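Local coordinates for protein DegQ (Legionella pneumophila, PDB 4YO1) that probably acts as a periplasmic serine endopeptidase of the HtrA family, here as its protease domain and first PDZ domain with one predicted active-site position altered, at residues 87-92 with 122-127; 114-119 with 126-131. The protein carries 1 engineered substitution. All blocks are in the same frame, centred on the assembly; numbering follows the deposited sequence.

Interaction 1. Residues 87-92 with 122-127; sequences IIITND and TDLAVL
Ile88 and Leu127, an antiparallel hydrogen-bonded pair, lie side by side and point the same way, with Ile88 CG1 4.1 Å from Leu127 CD1. The same CD1 also meets Thr90 CG2, at 3.9 Å, the two side chains crossing at a slant. With chi1 at 172°, Thr90 OG1 swings away from its own N to bond the carbonyl of Ser77, and CG2 is left to meet Leu127. Ile89 and Val126 point to the other face. Ile87 CG2 approaches Val126 CG1 (3.7 Å), and Ile89, fully extended, brings CD1 to 3.8 Å from Leu124 CD2; Leu124 and Val126 also pack against helix 236-249. Two nearly straight bonds join Ile88 and Leu127, N of each to O of the other; Thr90 and Ala125 also exchange two, that from Ala125 N more bent (149°).

Farther along, polar side chains meet. Those of Asn91 and Asp123 cross at about a right angle, amide and carboxylate planes 58° apart; ND2 and OD2 are close but poorly aligned for a bond. Asp92 N makes weak bonds to Asp123 OD1 (2.8 Å) and O; OD1 also accepts a hydrogen bond from His93 N, while Asp92 OD2 forms a salt bridge with Arg96. Asp123 and His93 are predicted charge-relay residues, and engineered Ala202 occupies the third position; the strand pair thus runs from the core of a chymotrypsin-type beta-barrel to the predicted triad.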
loop_
_atom_site.group_PDB
_atom_site.type_symbol
_atom_site.label_atom_id
_atom_site.label_comp_id
_atom_site.label_asym_id
_atom_site.label_seq_id
_atom_site.Cartn_x
_atom_site.Cartn_y
_atom_site.Cartn_z
ATOM N N ILE A 87 6.120 -24.528 20.911
ATOM C CA ILE A 87 4.874 -23.783 21.007
ATOM C C ILE A 87 4.731 -22.722 19.913
ATOM O O ILE A 87 5.623 -21.901 19.687
ATOM C CB ILE A 87 4.660 -23.223 22.444
ATOM C CG1 ILE A 87 4.461 -24.371 23.430
ATOM C CG2 ILE A 87 3.509 -22.228 22.512
ATOM C CD1 ILE A 87 4.511 -23.929 24.859
ATOM N N ILE A 88 3.613 -22.787 19.196
ATOM C CA ILE A 88 3.340 -21.837 18.127
ATOM C C ILE A 88 1.983 -21.184 18.347
ATOM O O ILE A 88 1.097 -21.756 18.982
ATOM C CB ILE A 88 3.410 -22.482 16.695
ATOM C CG1 ILE A 88 2.014 -22.689 16.111
ATOM C CG2 ILE A 88 4.215 -23.788 16.684
ATOM C CD1 ILE A 88 1.652 -21.674 15.052
ATOM N N ILE A 89 1.837 -19.978 17.815
ATOM C CA ILE A 89 0.590 -19.238 17.904
ATOM C C ILE A 89 0.093 -18.852 16.511
ATOM O O ILE A 89 0.877 -18.528 15.617
ATOM C CB ILE A 89 0.762 -17.988 18.771
ATOM C CG1 ILE A 89 -0.513 -17.145 18.773
ATOM C CG2 ILE A 89 1.931 -17.175 18.277
ATOM C CD1 ILE A 89 -0.432 -15.925 19.652
ATOM N N THR A 90 -1.218 -18.913 16.328
ATOM C CA THR A 90 -1.835 -18.596 15.058
ATOM C C THR A 90 -3.223 -18.049 15.366
ATOM O O THR A 90 -3.561 -17.856 16.532
ATOM C CB THR A 90 -1.901 -19.853 14.154
ATOM O OG1 THR A 90 -2.680 -19.578 12.983
ATOM C CG2 THR A 90 -2.507 -21.023 14.911
ATOM N N ASN A 91 -4.025 -17.789 14.340
ATOM C CA ASN A 91 -5.359 -17.258 14.574
ATOM C C ASN A 91 -6.324 -18.328 15.056
ATOM O O ASN A 91 -6.137 -19.515 14.783
ATOM C CB ASN A 91 -5.900 -16.538 13.339
ATOM C CG ASN A 91 -5.758 -15.028 13.439
ATOM O OD1 ASN A 91 -4.917 -14.518 14.185
ATOM N ND2 ASN A 91 -6.589 -14.304 12.694
ATOM N N ASP A 92 -7.352 -17.901 15.783
ATOM C CA ASP A 92 -8.271 -18.836 16.420
ATOM C C ASP A 92 -9.251 -19.432 15.431
ATOM O O ASP A 92 -9.619 -20.601 15.534
ATOM C CB ASP A 92 -9.043 -18.158 17.551
ATOM C CG ASP A 92 -9.733 -19.156 18.459
ATOM O OD1 ASP A 92 -9.276 -20.319 18.501
ATOM O OD2 ASP A 92 -10.726 -18.781 19.124
ATOM N N THR A 122 -9.507 -12.150 21.108
ATOM C CA THR A 122 -8.313 -11.666 20.412
ATOM C C THR A 122 -8.065 -12.437 19.112
ATOM O O THR A 122 -7.110 -12.148 18.386
ATOM C CB THR A 122 -7.039 -11.772 21.287
ATOM O OG1 THR A 122 -6.744 -13.151 21.536
ATOM C CG2 THR A 122 -7.222 -11.047 22.602
ATOM N N ASP A 123 -8.929 -13.412 18.828
ATOM C CA ASP A 123 -8.745 -14.339 17.711
ATOM C C ASP A 123 -7.367 -14.980 17.734
ATOM O O ASP A 123 -6.637 -14.949 16.748
ATOM C CB ASP A 123 -8.992 -13.662 16.361
ATOM C CG ASP A 123 -9.019 -14.660 15.203
ATOM O OD1 ASP A 123 -9.291 -15.857 15.451
ATOM O OD2 ASP A 123 -8.760 -14.256 14.049
ATOM N N LEU A 124 -7.012 -15.564 18.867
ATOM C CA LEU A 124 -5.715 -16.197 18.990
ATOM C C LEU A 124 -5.872 -17.621 19.489
ATOM O O LEU A 124 -6.817 -17.934 20.212
ATOM C CB LEU A 124 -4.807 -15.398 19.934
ATOM C CG LEU A 124 -4.346 -14.017 19.456
ATOM C CD1 LEU A 124 -3.627 -13.248 20.567
ATOM C CD2 LEU A 124 -3.455 -14.144 18.225
ATOM N N ALA A 125 -4.944 -18.479 19.090
ATOM C CA ALA A 125 -4.954 -19.859 19.530
ATOM C C ALA A 125 -3.529 -20.379 19.665
ATOM O O ALA A 125 -2.619 -19.896 18.982
ATOM C CB ALA A 125 -5.751 -20.710 18.566
ATOM N N VAL A 126 -3.340 -21.353 20.553
ATOM C CA VAL A 126 -2.010 -21.869 20.845
ATOM C C VAL A 126 -1.915 -23.345 20.494
ATOM O O VAL A 126 -2.806 -24.128 20.829
ATOM C CB VAL A 126 -1.661 -21.720 22.337
ATOM C CG1 VAL A 126 -0.214 -22.118 22.574
ATOM C CG2 VAL A 126 -1.913 -20.298 22.811
ATOM N N LEU A 127 -0.834 -23.728 19.822
ATOM C CA LEU A 127 -0.638 -25.119 19.435
ATOM C C LEU A 127 0.703 -25.624 19.951
ATOM O O LEU A 127 1.646 -24.848 20.111
ATOM C CB LEU A 127 -0.685 -25.266 17.912
ATOM C CG LEU A 127 -1.794 -24.556 17.130
ATOM C CD1 LEU A 127 -1.550 -24.684 15.644
ATOM C CD2 LEU A 127 -3.169 -25.083 17.482
#

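Interaction 2. Residues 114-119 with 126-131; sequences RLIGGD and VLKIDA
Arg114 and Lys128 run alongside each other from a hydrogen-bonded antiparallel pair, and the guanidinium NH2 comes to 3.3 Å from Lys128 CD, meeting the aliphatic part of the lysine obliquely. The lysine is extended to its tip, whereas the arginine bends at chi3 (65°), which turns its end along the neighbour; NH2 and NZ are 4.1 Å apart, like charges without a bond. Ile116 crosses the base of the same lysine at a slant, with CD1 3.6 Å from Lys128 CB. On the opposite face Leu115 CD1 touches Leu127 CD2 at 3.6 Å.

The backbone sets these positions. Arg114 and Lys128 exchange two bonds, the shorter from Lys128 N to Arg114 O (2.8 Å). Beyond Leu115 the register slips by one residue: Ile116 and Gly117 both face Val126, a classic beta bulge. Val126 O receives weak bonds from both Ile116 N and Gly117 N, and Val126 N makes a straight bond (174°) to Gly117 O. The extra residue turns the Ile116 side chain toward the partner strand.

Further out, Ile246 of helix 236-249 packs on Ile116 and Val126, and Ile95 from a loop touches Leu115. At the turn end of this beta hairpin, Asp119 OD2 is hydrogen-bonded to Thr122 OG1. The proximity of the two cationic ends would probably disfavour closer approach, leaving the aliphatic stems and the backbone bonds to carry the cohesion on this partly exposed side of the barrel.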
loop_
_atom_site.group_PDB
_atom_site.type_symbol
_atom_site.label_atom_id
_atom_site.label_comp_id
_atom_site.label_asym_id
_atom_site.label_seq_id
_atom_site.Cartn_x
_atom_site.Cartn_y
_atom_site.Cartn_z
ATOM N N ARG A 114 -1.013 -30.051 18.346
ATOM C CA ARG A 114 -1.968 -30.281 19.415
ATOM C C ARG A 114 -2.471 -28.929 19.929
ATOM O O ARG A 114 -1.696 -28.137 20.471
ATOM C CB ARG A 114 -1.300 -31.092 20.536
ATOM C CG ARG A 114 -2.219 -31.489 21.677
ATOM C CD ARG A 114 -1.602 -32.575 22.559
ATOM N NE ARG A 114 -0.409 -32.126 23.273
ATOM C CZ ARG A 114 -0.432 -31.538 24.465
ATOM N NH1 ARG A 114 -1.590 -31.317 25.073
ATOM N NH2 ARG A 114 0.701 -31.164 25.050
ATOM N N LEU A 115 -3.759 -28.652 19.740
ATOM C CA LEU A 115 -4.340 -27.399 20.221
ATOM C C LEU A 115 -4.388 -27.372 21.743
ATOM O O LEU A 115 -5.244 -28.013 22.358
ATOM C CB LEU A 115 -5.749 -27.178 19.661
ATOM C CG LEU A 115 -6.506 -25.962 20.221
ATOM C CD1 LEU A 115 -5.888 -24.652 19.762
ATOM C CD2 LEU A 115 -7.983 -25.997 19.863
ATOM N N ILE A 116 -3.463 -26.633 22.347
ATOM C CA ILE A 116 -3.468 -26.452 23.789
ATOM C C ILE A 116 -4.704 -25.647 24.179
ATOM O O ILE A 116 -5.344 -25.915 25.198
ATOM C CB ILE A 116 -2.181 -25.754 24.266
ATOM C CG1 ILE A 116 -0.952 -26.579 23.867
ATOM C CG2 ILE A 116 -2.211 -25.535 25.770
ATOM C CD1 ILE A 116 0.362 -25.997 24.347
ATOM N N GLY A 117 -5.053 -24.682 23.337
ATOM C CA GLY A 117 -6.214 -23.849 23.578
ATOM C C GLY A 117 -6.205 -22.632 22.680
ATOM O O GLY A 117 -5.271 -22.423 21.894
ATOM N N GLY A 118 -7.247 -21.820 22.795
ATOM C CA GLY A 118 -7.392 -20.659 21.945
ATOM C C GLY A 118 -8.293 -19.632 22.584
ATOM O O GLY A 118 -9.056 -19.948 23.496
ATOM N N ASP A 119 -8.204 -18.400 22.104
ATOM C CA ASP A 119 -8.984 -17.307 22.651
ATOM C C ASP A 119 -9.793 -16.665 21.529
ATOM O O ASP A 119 -9.265 -16.426 20.447
ATOM C CB ASP A 119 -8.046 -16.295 23.288
ATOM C CG ASP A 119 -8.761 -15.072 23.764
ATOM O OD1 ASP A 119 -9.823 -15.214 24.397
ATOM O OD2 ASP A 119 -8.259 -13.966 23.504
ATOM N N VAL A 126 -3.340 -21.353 20.553
ATOM C CA VAL A 126 -2.010 -21.869 20.845
ATOM C C VAL A 126 -1.915 -23.345 20.494
ATOM O O VAL A 126 -2.806 -24.128 20.829
ATOM C CB VAL A 126 -1.661 -21.720 22.337
ATOM C CG1 VAL A 126 -0.214 -22.118 22.574
ATOM C CG2 VAL A 126 -1.913 -20.298 22.811
ATOM N N LEU A 127 -0.834 -23.728 19.822
ATOM C CA LEU A 127 -0.638 -25.119 19.435
ATOM C C LEU A 127 0.703 -25.624 19.951
ATOM O O LEU A 127 1.646 -24.848 20.111
ATOM C CB LEU A 127 -0.685 -25.266 17.912
ATOM C CG LEU A 127 -1.794 -24.556 17.130
ATOM C CD1 LEU A 127 -1.550 -24.684 15.644
ATOM C CD2 LEU A 127 -3.169 -25.083 17.482
ATOM N N LYS A 128 0.792 -26.924 20.213
ATOM C CA LYS A 128 2.056 -27.502 20.650
ATOM C C LYS A 128 2.614 -28.440 19.596
ATOM O O LYS A 128 1.877 -29.135 18.907
ATOM C CB LYS A 128 1.924 -28.217 22.001
ATOM C CG LYS A 128 3.265 -28.446 22.705
ATOM C CD LYS A 128 3.085 -29.067 24.083
ATOM C CE LYS A 128 4.398 -29.110 24.858
ATOM N NZ LYS A 128 4.179 -29.464 26.295
ATOM N N ILE A 129 3.933 -28.429 19.473
ATOM C CA ILE A 129 4.635 -29.290 18.546
ATOM C C ILE A 129 5.615 -30.132 19.367
ATOM O O ILE A 129 6.318 -29.613 20.239
ATOM C CB ILE A 129 5.331 -28.450 17.426
ATOM C CG1 ILE A 129 4.777 -28.811 16.046
ATOM C CG2 ILE A 129 6.842 -28.604 17.441
ATOM C CD1 ILE A 129 3.376 -28.305 15.787
ATOM N N ASP A 130 5.611 -31.441 19.132
ATOM C CA ASP A 130 6.510 -32.342 19.845
ATOM C C ASP A 130 7.745 -32.611 18.999
ATOM O O ASP A 130 7.996 -33.740 18.583
ATOM C CB ASP A 130 5.803 -33.646 20.234
ATOM C CG ASP A 130 4.947 -33.494 21.483
ATOM O OD1 ASP A 130 5.108 -32.480 22.198
ATOM O OD2 ASP A 130 4.120 -34.389 21.758
ATOM N N ALA A 131 8.508 -31.549 18.749
ATOM C CA ALA A 131 9.698 -31.622 17.913
ATOM C C ALA A 131 10.839 -30.758 18.448
ATOM O O ALA A 131 10.641 -29.911 19.323
ATOM C CB ALA A 131 9.361 -31.219 16.494
#

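Strand 124-128 is common to both contacts: 87-91 pairs with it along one edge in interaction 1 and 110-119 along the other in interaction 2, so three neighbouring strands of the N-terminal barrel are joined. Interaction 1 is almost wholly buried, with apolar side chains in regular register and a polar end at the predicted catalytic site. Interaction 2 lies farther from the centre of the chain, is partly exposed, and combines a bulged register with long cationic side chains. Val126 and Leu127 serve both. The two contacts also meet directly, with Ala125 CB packed against Gly118 CA at 3.8 Å.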